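Long-range contacts in glycoside Hydrolase (Bacteroides uniformis, PDB 5TA0), which probably hydrolyses agarose-derived oligosaccharides as an agarase of glycoside hydrolase family 86: residues 324-329 with 348-353; 46-51 with 365-370; 299-304 with 354-359. All coordinates share one frame; numbering follows the deposited sequence. Where two conformers were deposited one is given.

Interaction 1. Residues 324-329 with 348-353. With GAL (beta-D-galactopyranose), chain C; AAL (3,6-anhydro-alpha-L-galactopyranose), chain B; GAL (beta-D-galactopyranose), chain D; EDO (1,2-ethanediol), chain O.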
loop_
_atom_site.group_PDB
_atom_site.type_symbol
_atom_site.label_atom_id
_atom_site.label_comp_id
_atom_site.label_asym_id
_atom_site.label_seq_id
_atom_site.Cartn_x
_atom_site.Cartn_y
_atom_site.Cartn_z
ATOM N N SER A 324 -0.356 5.113 -1.764
ATOM C CA SER A 324 0.260 6.295 -1.194
ATOM C C SER A 324 -0.248 6.677 0.203
ATOM O O SER A 324 0.331 7.548 0.835
ATOM C CB SER A 324 0.150 7.488 -2.120
ATOM O OG SER A 324 -1.171 7.742 -2.521
ATOM N N GLN A 325 -1.323 6.026 0.635
ATOM C CA GLN A 325 -1.818 6.077 2.031
ATOM C C GLN A 325 -2.426 4.731 2.372
ATOM O O GLN A 325 -3.280 4.257 1.622
ATOM C CB GLN A 325 -2.916 7.119 2.232
ATOM C CG GLN A 325 -2.491 8.577 2.066
ATOM C CD GLN A 325 -3.651 9.553 2.196
ATOM O OE1 GLN A 325 -4.694 9.262 2.854
ATOM N NE2 GLN A 325 -3.491 10.712 1.608
ATOM N N TYR A 326 -2.028 4.146 3.491
ATOM C CA TYR A 326 -2.690 2.935 3.979
ATOM C C TYR A 326 -2.562 2.825 5.478
ATOM O O TYR A 326 -1.679 3.425 6.076
ATOM C CB TYR A 326 -2.143 1.683 3.308
ATOM C CG TYR A 326 -0.774 1.185 3.726
ATOM C CD1 TYR A 326 -0.643 0.212 4.714
ATOM C CD2 TYR A 326 0.387 1.607 3.073
ATOM C CE1 TYR A 326 0.586 -0.306 5.072
ATOM C CE2 TYR A 326 1.644 1.105 3.442
ATOM C CZ TYR A 326 1.727 0.127 4.405
ATOM O OH TYR A 326 2.932 -0.450 4.771
ATOM N N SER A 327 -3.468 2.024 6.022
ATOM C CA SER A 327 -3.487 1.448 7.394
ATOM C C SER A 327 -4.948 1.344 7.823
ATOM O O SER A 327 -5.660 0.559 7.214
ATOM C CB SER A 327 -2.537 2.074 8.428
ATOM O OG SER A 327 -2.923 3.386 8.737
ATOM N N ALA A 328 -5.347 2.057 8.876
ATOM C CA ALA A 328 -6.745 2.017 9.349
ATOM C C ALA A 328 -7.306 3.430 9.408
ATOM O O ALA A 328 -6.578 4.407 9.660
ATOM C CB ALA A 328 -6.824 1.384 10.726
ATOM N N GLN A 329 -8.604 3.534 9.166
ATOM C CA GLN A 329 -9.361 4.720 9.522
ATOM C C GLN A 329 -10.152 4.328 10.760
ATOM O O GLN A 329 -10.851 3.323 10.723
ATOM C CB GLN A 329 -10.275 5.137 8.377
ATOM C CG GLN A 329 -11.145 6.317 8.746
ATOM C CD GLN A 329 -11.815 7.003 7.591
ATOM O OE1 GLN A 329 -11.797 6.526 6.448
ATOM N NE2 GLN A 329 -12.462 8.150 7.910
ATOM N N LYS A 348 -1.682 -2.352 13.751
ATOM C CA LYS A 348 -1.980 -3.736 13.334
ATOM C C LYS A 348 -2.385 -3.807 11.873
ATOM O O LYS A 348 -2.069 -4.770 11.185
ATOM C CB LYS A 348 -3.000 -4.413 14.263
ATOM C CG LYS A 348 -4.400 -3.867 14.219
ATOM C CD LYS A 348 -5.271 -4.520 15.295
ATOM C CE LYS A 348 -6.654 -3.922 15.422
ATOM N NZ LYS A 348 -7.579 -4.358 14.340
ATOM N N SER A 349 -3.083 -2.775 11.382
ATOM C CA SER A 349 -3.407 -2.711 9.958
ATOM C C SER A 349 -2.154 -2.491 9.120
ATOM O O SER A 349 -2.012 -3.111 8.064
ATOM C CB SER A 349 -4.434 -1.616 9.696
ATOM O OG SER A 349 -5.722 -2.032 10.150
ATOM N N THR A 350 -1.267 -1.629 9.592
ATOM C CA THR A 350 -0.037 -1.363 8.864
ATOM C C THR A 350 0.789 -2.617 8.661
ATOM O O THR A 350 1.219 -2.905 7.527
ATOM C CB THR A 350 0.826 -0.304 9.562
ATOM O OG1 THR A 350 0.065 0.888 9.727
ATOM C CG2 THR A 350 2.035 0.029 8.691
ATOM N N ASN A 351 1.021 -3.373 9.729
ATOM C CA ASN A 351 1.873 -4.543 9.618
ATOM C C ASN A 351 1.299 -5.590 8.663
ATOM O O ASN A 351 2.025 -6.153 7.843
ATOM C CB ASN A 351 2.118 -5.166 10.999
ATOM C CG ASN A 351 3.175 -4.449 11.788
ATOM O OD1 ASN A 351 4.165 -3.986 11.257
ATOM N ND2 ASN A 351 2.952 -4.312 13.071
ATOM N N SER A 352 -0.003 -5.864 8.757
ATOM C CA SER A 352 -0.618 -6.848 7.888
ATOM C C SER A 352 -0.586 -6.409 6.429
ATOM O O SER A 352 -0.211 -7.190 5.548
ATOM C CB SER A 352 -2.045 -7.205 8.301
ATOM O OG SER A 352 -2.070 -7.829 9.572
ATOM N N MET A 353 -1.000 -5.161 6.145
ATOM C CA MET A 353 -0.982 -4.698 4.774
ATOM C C MET A 353 0.429 -4.709 4.178
ATOM O O MET A 353 0.615 -5.128 3.020
ATOM C CB MET A 353 -1.575 -3.304 4.705
ATOM C CG MET A 353 -3.076 -3.294 4.966
ATOM S SD MET A 353 -3.794 -1.708 4.494
ATOM C CE MET A 353 -5.508 -2.036 4.887
HETATM C C1 GAL C . -17.623 8.133 6.825
HETATM C C2 GAL C . -16.342 8.899 7.075
HETATM C C3 GAL C . -15.520 9.043 5.797
HETATM C C4 GAL C . -15.357 7.696 5.106
HETATM C C5 GAL C . -16.725 7.061 4.898
HETATM C C6 GAL C . -16.628 5.746 4.150
HETATM O O1 GAL C . -18.344 7.884 8.047
HETATM O O2 GAL C . -16.620 10.211 7.557
HETATM O O3 GAL C . -14.276 9.628 6.196
HETATM O O4 GAL C . -14.549 6.810 5.896
HETATM O O5 GAL C . -17.321 6.879 6.191
HETATM O O6 GAL C . -17.934 5.204 3.944
HETATM C C1 AAL B . -13.545 10.270 5.149
HETATM C C2 AAL B . -12.901 11.521 5.747
HETATM C C3 AAL B . -11.817 11.986 4.807
HETATM C C4 AAL B . -10.767 10.926 4.623
HETATM C C5 AAL B . -11.549 9.979 3.759
HETATM C C6 AAL B . -12.145 10.917 2.737
HETATM O O2 AAL B . -12.332 11.240 7.033
HETATM O O3 AAL B . -12.382 12.128 3.489
HETATM O O4 AAL B . -9.711 11.469 3.865
HETATM O O5 AAL B . -12.558 9.390 4.583
HETATM C C1 GAL D . -8.460 11.463 4.558
HETATM C C2 GAL D . -7.517 12.142 3.579
HETATM C C3 GAL D . -6.241 12.677 4.207
HETATM C C4 GAL D . -6.444 13.200 5.625
HETATM C C5 GAL D . -7.286 12.285 6.470
HETATM C C6 GAL D . -7.556 12.779 7.903
HETATM O O2 GAL D . -7.129 11.216 2.574
HETATM O O3 GAL D . -5.873 13.754 3.332
HETATM O O4 GAL D . -7.080 14.488 5.530
HETATM O O5 GAL D . -8.538 12.177 5.796
HETATM O O6 GAL D . -6.362 12.907 8.697
HETATM C C1 EDO O . 3.373 3.860 11.046
HETATM O O1 EDO O . 3.978 3.039 10.092
HETATM C C2 EDO O . 2.381 2.948 11.723
HETATM O O2 EDO O . 1.169 3.130 10.998
#
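Tyr326 leaves the end of strand 321-326 with chi1 at 74°, a turn that brings the CD1 and CE1 side of its ring against helix 340-358. Thr350 O lies in the plane of the ring at its edge, 3.6 Å from Tyr326 CE1. The extended Met353 chain runs counter to the tyrosine: Met353 CB comes to 3.6 Å from Tyr326 CD1, and the sulfur sits obliquely beside the ring in a Met-aromatic contact. Phe357, on the same helix, meets Tyr326 edge to face. A leucine in place of Tyr326 would probably cost Met353 its aromatic partner and open a gap between strand and helix. Strand, helix and the following strand 364-369 form a beta-alpha-beta unit of the parallel barrel, and this contact seats the helix against the first of its strands. At Ser327 the chain turns a corner with a positive phi of 147°. Its CB lies 3.1 Å from Thr350 OG1, whose own hydrogen bonds run to Arg346 O and the ethanediol, while Ser327 O rests 3.5 Å from Ser349 CB and equally close to Met353 CE. Ala328 then sets its CB 3.6 Å from Ser349 OG, a hydroxyl bonded to Asp284. The extended Gln329 side chain reaches the bound oligosaccharide: OE1 accepts from O4 of the chain C galactose at 2.8 Å, and NE2 donates to O3 of the same sugar at 2.9 Å (165°), so two bonds fix the amide's rotation; NE2 also bonds a sulfate, and His331 also holds a galactose.

Interaction 2. Residues 46-51 with 365-370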
loop_
_atom_site.group_PDB
_atom_site.type_symbol
_atom_site.label_atom_id
_atom_site.label_comp_id
_atom_site.label_asym_id
_atom_site.label_seq_id
_atom_site.Cartn_x
_atom_site.Cartn_y
_atom_site.Cartn_z
ATOM N N PRO A 46 13.497 1.605 1.284
ATOM C CA PRO A 46 12.850 2.858 0.882
ATOM C C PRO A 46 11.405 2.706 0.415
ATOM O O PRO A 46 10.560 3.573 0.732
ATOM C CB PRO A 46 13.773 3.378 -0.233
ATOM C CG PRO A 46 15.116 2.803 0.141
ATOM C CD PRO A 46 14.821 1.449 0.640
ATOM N N LYS A 47 11.106 1.635 -0.308
ATOM C CA LYS A 47 9.763 1.385 -0.808
ATOM C C LYS A 47 8.743 1.088 0.286
ATOM O O LYS A 47 7.555 1.354 0.090
ATOM C CB LYS A 47 9.789 0.198 -1.779
ATOM C CG LYS A 47 8.589 0.124 -2.687
ATOM C CD LYS A 47 8.922 -0.727 -3.900
ATOM C CE LYS A 47 8.984 -2.213 -3.580
ATOM N NZ LYS A 47 9.134 -3.068 -4.801
ATOM N N PHE A 48 9.195 0.521 1.408
ATOM C CA PHE A 48 8.310 -0.009 2.454
ATOM C C PHE A 48 8.427 0.618 3.836
ATOM O O PHE A 48 7.392 0.751 4.532
ATOM C CB PHE A 48 8.499 -1.517 2.592
ATOM C CG PHE A 48 8.023 -2.304 1.410
ATOM C CD1 PHE A 48 6.714 -2.193 0.944
ATOM C CD2 PHE A 48 8.886 -3.170 0.751
ATOM C CE1 PHE A 48 6.280 -2.950 -0.138
ATOM C CE2 PHE A 48 8.449 -3.921 -0.334
ATOM C CZ PHE A 48 7.151 -3.804 -0.779
ATOM N N ILE A 49 9.628 0.949 4.281
ATOM C CA ILE A 49 9.818 1.496 5.647
ATOM C C ILE A 49 9.969 3.003 5.528
ATOM O O ILE A 49 11.063 3.564 5.446
ATOM C CB ILE A 49 10.989 0.867 6.387
ATOM C CG1 ILE A 49 10.903 -0.667 6.331
ATOM C CG2 ILE A 49 11.034 1.411 7.821
ATOM C CD1 ILE A 49 9.639 -1.287 6.888
ATOM N N ASN A 50 8.818 3.665 5.503
ATOM C CA ASN A 50 8.748 5.063 5.187
ATOM C C ASN A 50 7.531 5.679 5.880
ATOM O O ASN A 50 6.759 4.962 6.541
ATOM C CB ASN A 50 8.726 5.257 3.670
ATOM C CG ASN A 50 7.558 4.537 3.045
ATOM O OD1 ASN A 50 6.410 4.752 3.481
ATOM N ND2 ASN A 50 7.800 3.674 2.065
ATOM N N PHE A 51 7.357 6.999 5.753
ATOM C CA PHE A 51 6.167 7.674 6.275
ATOM C C PHE A 51 5.892 8.946 5.494
ATOM O O PHE A 51 6.699 9.366 4.633
ATOM C CB PHE A 51 6.215 7.892 7.800
ATOM C CG PHE A 51 7.153 8.972 8.302
ATOM C CD1 PHE A 51 6.682 10.022 9.089
ATOM C CD2 PHE A 51 8.523 8.900 8.082
ATOM C CE1 PHE A 51 7.550 10.961 9.642
ATOM C CE2 PHE A 51 9.386 9.859 8.616
ATOM C CZ PHE A 51 8.901 10.891 9.380
ATOM N N CYS A 365 5.369 -0.142 -6.646
ATOM C CA CYS A 365 6.464 0.820 -6.762
ATOM C C CYS A 365 6.702 1.607 -5.481
ATOM O O CYS A 365 7.746 2.239 -5.314
ATOM C CB CYS A 365 6.268 1.767 -7.946
ATOM S SG CYS A 365 4.774 2.783 -7.941
ATOM N N TYR A 366 5.716 1.628 -4.574
ATOM C CA TYR A 366 5.810 2.432 -3.344
ATOM C C TYR A 366 4.590 2.123 -2.492
ATOM O O TYR A 366 3.478 2.060 -3.036
ATOM C CB TYR A 366 5.760 3.934 -3.702
ATOM C CG TYR A 366 6.711 4.873 -2.986
ATOM C CD1 TYR A 366 7.272 5.933 -3.662
ATOM C CD2 TYR A 366 7.015 4.730 -1.645
ATOM C CE1 TYR A 366 8.103 6.833 -3.037
ATOM C CE2 TYR A 366 7.867 5.603 -1.001
ATOM C CZ TYR A 366 8.390 6.673 -1.684
ATOM O OH TYR A 366 9.210 7.551 -0.991
ATOM N N ALA A 367 4.761 1.922 -1.201
ATOM C CA ALA A 367 3.630 1.745 -0.293
ATOM C C ALA A 367 3.955 2.567 0.940
ATOM O O ALA A 367 5.037 2.359 1.544
ATOM C CB ALA A 367 3.418 0.283 0.048
ATOM N N MET A 368 3.083 3.501 1.325
ATOM C CA MET A 368 3.404 4.470 2.374
ATOM C C MET A 368 2.361 4.453 3.475
ATOM O O MET A 368 1.218 4.888 3.264
ATOM C CB MET A 368 3.514 5.868 1.775
ATOM C CG MET A 368 3.999 6.977 2.696
ATOM S SD MET A 368 4.523 8.444 1.787
ATOM C CE MET A 368 6.069 7.842 1.108
ATOM N N PRO A 369 2.742 3.957 4.665
ATOM C CA PRO A 369 1.786 4.038 5.779
ATOM C C PRO A 369 1.377 5.479 6.030
ATOM O O PRO A 369 2.219 6.395 5.974
ATOM C CB PRO A 369 2.583 3.509 6.954
ATOM C CG PRO A 369 3.710 2.737 6.397
ATOM C CD PRO A 369 4.026 3.352 5.069
ATOM N N PHE A 370 0.097 5.718 6.296
ATOM C CA PHE A 370 -0.366 7.067 6.565
ATOM C C PHE A 370 -0.086 7.435 8.013
ATOM O O PHE A 370 -0.880 7.225 8.919
ATOM C CB PHE A 370 -1.812 7.325 6.177
ATOM C CG PHE A 370 -2.150 8.780 6.252
ATOM C CD1 PHE A 370 -1.426 9.708 5.495
ATOM C CD2 PHE A 370 -3.106 9.250 7.140
ATOM C CE1 PHE A 370 -1.698 11.056 5.571
ATOM C CE2 PHE A 370 -3.394 10.605 7.201
ATOM C CZ PHE A 370 -2.673 11.515 6.433
HETATM O O HOH W 1 11.390 6.054 -0.243
HETATM O O HOH W 2 5.039 0.232 3.296
#
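The beta/alpha barrel closes where its first strand, 50-51, and the short helix leading into it meet its last strand, 364-369, and Lys47 and Asn50 do most of the joining to Ala367. Ala367 N donates to Lys47 O at 3.1 Å, nearly straight at 167°. The aliphatic part of Lys47 lies along the backbone of the last strand, CG 3.5 Å from Cys365 O, while in one of its two conformers its ammonium bonds to Thr361 O and Ile364 O. Asn50 works as a clamp: ND2 gives a hydrogen bond of 3.1 Å to Ala367 O, approaching from above that carbonyl's plane, and another of 3.1 Å to Pro46 O, both acceptors lying close to the amide plane. Its chi1 of 58° points the amide at these two oxygens. The Asn50 nitrogen also meets the Tyr366 ring at the edge, 3.6 Å from CE2, the amide and ring planes being 70° apart. On its other branch, Asn50 OD1 lies against Met368 and 3.2 Å from Pro369 CD. Ala367 O has a second donor, a water that spans the seam by donating to Phe48 O at 2.7 Å and to Ala367 O at 2.8 Å.

Interaction 3. Residues 299-304 with 354-359. With EDO (1,2-ethanediol), chain U.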
loop_
_atom_site.group_PDB
_atom_site.type_symbol
_atom_site.label_atom_id
_atom_site.label_comp_id
_atom_site.label_asym_id
_atom_site.label_seq_id
_atom_site.Cartn_x
_atom_site.Cartn_y
_atom_site.Cartn_z
ATOM N N ASN A 299 -9.658 -9.718 1.189
ATOM C CA ASN A 299 -10.331 -8.606 0.475
ATOM C C ASN A 299 -9.346 -7.775 -0.375
ATOM O O ASN A 299 -9.546 -7.619 -1.571
ATOM C CB ASN A 299 -11.112 -7.759 1.485
ATOM C CG ASN A 299 -11.798 -6.558 0.867
ATOM O OD1 ASN A 299 -11.363 -5.421 1.055
ATOM N ND2 ASN A 299 -12.840 -6.793 0.090
ATOM N N MET A 300 -8.279 -7.264 0.228
ATOM C CA MET A 300 -7.308 -6.483 -0.556
ATOM C C MET A 300 -6.601 -7.320 -1.617
ATOM O O MET A 300 -6.228 -6.800 -2.665
ATOM C CB MET A 300 -6.311 -5.751 0.346
ATOM C CG MET A 300 -5.346 -6.619 1.101
ATOM S SD MET A 300 -4.357 -5.732 2.319
ATOM C CE MET A 300 -3.133 -4.940 1.293
ATOM N N GLU A 301 -6.486 -8.620 -1.383
ATOM C CA GLU A 301 -5.953 -9.493 -2.424
ATOM C C GLU A 301 -6.847 -9.470 -3.682
ATOM O O GLU A 301 -6.371 -9.475 -4.818
ATOM C CB GLU A 301 -5.821 -10.934 -1.906
ATOM C CG GLU A 301 -4.770 -11.142 -0.822
ATOM C CD GLU A 301 -3.363 -10.842 -1.293
ATOM O OE1 GLU A 301 -2.988 -11.284 -2.393
ATOM O OE2 GLU A 301 -2.653 -10.124 -0.570
ATOM N N ALA A 302 -8.163 -9.447 -3.462
ATOM C CA ALA A 302 -9.129 -9.387 -4.558
ATOM C C ALA A 302 -9.070 -8.039 -5.287
ATOM O O ALA A 302 -9.114 -8.003 -6.507
ATOM C CB ALA A 302 -10.531 -9.671 -4.048
ATOM N N THR A 303 -8.981 -6.960 -4.514
ATOM C CA THR A 303 -8.866 -5.633 -5.104
ATOM C C THR A 303 -7.657 -5.560 -6.038
ATOM O O THR A 303 -7.755 -5.170 -7.196
ATOM C CB THR A 303 -8.724 -4.586 -3.992
ATOM O OG1 THR A 303 -9.820 -4.738 -3.069
ATOM C CG2 THR A 303 -8.694 -3.187 -4.536
ATOM N N MET A 304 -6.506 -5.943 -5.500
ATOM C CA MET A 304 -5.249 -5.835 -6.279
ATOM C C MET A 304 -5.207 -6.794 -7.469
ATOM O O MET A 304 -4.798 -6.403 -8.556
ATOM C CB MET A 304 -4.052 -6.001 -5.366
ATOM C CG MET A 304 -3.909 -4.881 -4.365
ATOM S SD MET A 304 -2.410 -4.922 -3.362
ATOM C CE MET A 304 -2.809 -6.277 -2.301
ATOM N N LEU A 354 1.411 -4.279 4.974
ATOM C CA LEU A 354 2.801 -4.311 4.538
ATOM C C LEU A 354 3.216 -5.696 4.093
ATOM O O LEU A 354 3.802 -5.851 3.034
ATOM C CB LEU A 354 3.731 -3.816 5.627
ATOM C CG LEU A 354 5.231 -4.001 5.353
ATOM C CD1 LEU A 354 5.671 -3.359 4.039
ATOM C CD2 LEU A 354 6.040 -3.404 6.488
ATOM N N MET A 355 2.922 -6.709 4.896
ATOM C CA MET A 355 3.275 -8.080 4.496
ATOM C C MET A 355 2.658 -8.446 3.132
ATOM O O MET A 355 3.300 -9.074 2.272
ATOM C CB MET A 355 2.818 -9.076 5.567
ATOM C CG MET A 355 3.585 -8.955 6.873
ATOM S SD MET A 355 5.251 -9.586 6.796
ATOM C CE MET A 355 5.015 -11.373 6.905
ATOM N N GLN A 356 1.417 -8.030 2.911
ATOM C CA GLN A 356 0.727 -8.335 1.654
ATOM C C GLN A 356 1.339 -7.565 0.496
ATOM O O GLN A 356 1.525 -8.144 -0.571
ATOM C CB GLN A 356 -0.781 -8.121 1.783
ATOM C CG GLN A 356 -1.363 -9.052 2.863
ATOM C CD GLN A 356 -2.854 -9.018 3.035
ATOM O OE1 GLN A 356 -3.361 -8.751 4.142
ATOM N NE2 GLN A 356 -3.577 -9.346 1.973
ATOM N N PHE A 357 1.788 -6.331 0.715
ATOM C CA PHE A 357 2.471 -5.584 -0.361
ATOM C C PHE A 357 3.834 -6.201 -0.675
ATOM O O PHE A 357 4.210 -6.280 -1.857
ATOM C CB PHE A 357 2.660 -4.106 -0.010
ATOM C CG PHE A 357 1.366 -3.372 0.292
ATOM C CD1 PHE A 357 0.199 -3.566 -0.474
ATOM C CD2 PHE A 357 1.334 -2.475 1.339
ATOM C CE1 PHE A 357 -0.972 -2.880 -0.182
ATOM C CE2 PHE A 357 0.190 -1.789 1.612
ATOM C CZ PHE A 357 -0.963 -2.000 0.874
ATOM N N MET A 358 4.506 -6.704 0.346
ATOM C CA MET A 358 5.822 -7.362 0.160
ATOM C C MET A 358 5.682 -8.593 -0.732
ATOM O O MET A 358 6.614 -8.916 -1.493
ATOM C CB MET A 358 6.415 -7.714 1.523
ATOM C CG MET A 358 6.978 -6.507 2.260
ATOM S SD MET A 358 7.154 -6.705 4.060
ATOM C CE MET A 358 8.400 -7.978 4.123
ATOM N N GLU A 359 4.546 -9.277 -0.677
ATOM C CA GLU A 359 4.292 -10.418 -1.555
ATOM C C GLU A 359 4.193 -10.039 -3.017
ATOM O O GLU A 359 4.276 -10.941 -3.844
ATOM C CB GLU A 359 3.008 -11.150 -1.204
ATOM C CG GLU A 359 3.011 -11.824 0.123
ATOM C CD GLU A 359 1.689 -12.479 0.431
ATOM O OE1 GLU A 359 1.120 -13.154 -0.459
ATOM O OE2 GLU A 359 1.246 -12.315 1.565
HETATM C C1 EDO U . -13.361 -3.480 3.875
HETATM O O1 EDO U . -13.329 -3.856 2.518
HETATM C C2 EDO U . -13.874 -2.071 4.002
HETATM O O2 EDO U . -12.928 -1.398 4.792
HETATM O O HOH W 3 -0.451 -9.391 -2.049
HETATM O O HOH W 4 -0.531 -12.459 -2.881
#
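The Phe357 ring takes Met304 SD at its edge, near the ring plane and 4.0 Å from CE1, a Met-aromatic contact. Met300 reaches the same ring atom obliquely, its CE a tight 3.3 Å from Phe357 CE1; a bend at chi3 (-78°) turns this methyl to the ring. The second flat pair is polar: the Glu301 carboxylate and the Gln356 amide are nearly coplanar, 23° apart. Met300 SD lies over one face of the Gln356 amide, 3.7 Å from Gln356 CD, with Met300 CG 3.4 Å from Gln356 NE2. Gln356 NE2 donates to Glu301 OE2 at 2.8 Å in a nearly straight bond, using the anti lone pair of that oxygen, and the amide is held at its other end by Gly297 N, which bonds to OE1. The other carboxylate oxygen, Glu301 OE1, forms salt bridges with Arg563 and Arg360, which probably keep the acid ionised despite its burial. A water within hydrogen-bonding distance of Glu301 OE2 and Gln356 O probably bridges them. The segment axes approach to 11.2 Å and cross at -38°, their directions roughly alike, as expected of successive helices, 298-315 and 340-358, in the outer layer of a beta/alpha barrel.

Overall arrangement
All three contacts are largely buried, though interaction 2 reaches toward the surface at Pro46 and Lys47. Interactions 1 and 3 share helix 340-358: interaction 1 sets it on its preceding strand, interaction 3 against helix 298-315. Interaction 2 closes the barrel between first and last strands, and the other two are nested within that long loop. Chemistry follows place. Interaction 1 meets through one tyrosine ring, methionine, and serine and threonine packing, with no hydrogen bond across, while its far end grips sugar; interaction 2 relies on backbone and asparagine bonds; interaction 3 pairs methionine-aromatic packing with a glutamine-to-glutamate hydrogen bond whose acid is probably ionised. Tyr326, Phe357, Ala367 and Phe48 join the three into one hydrophobic layer.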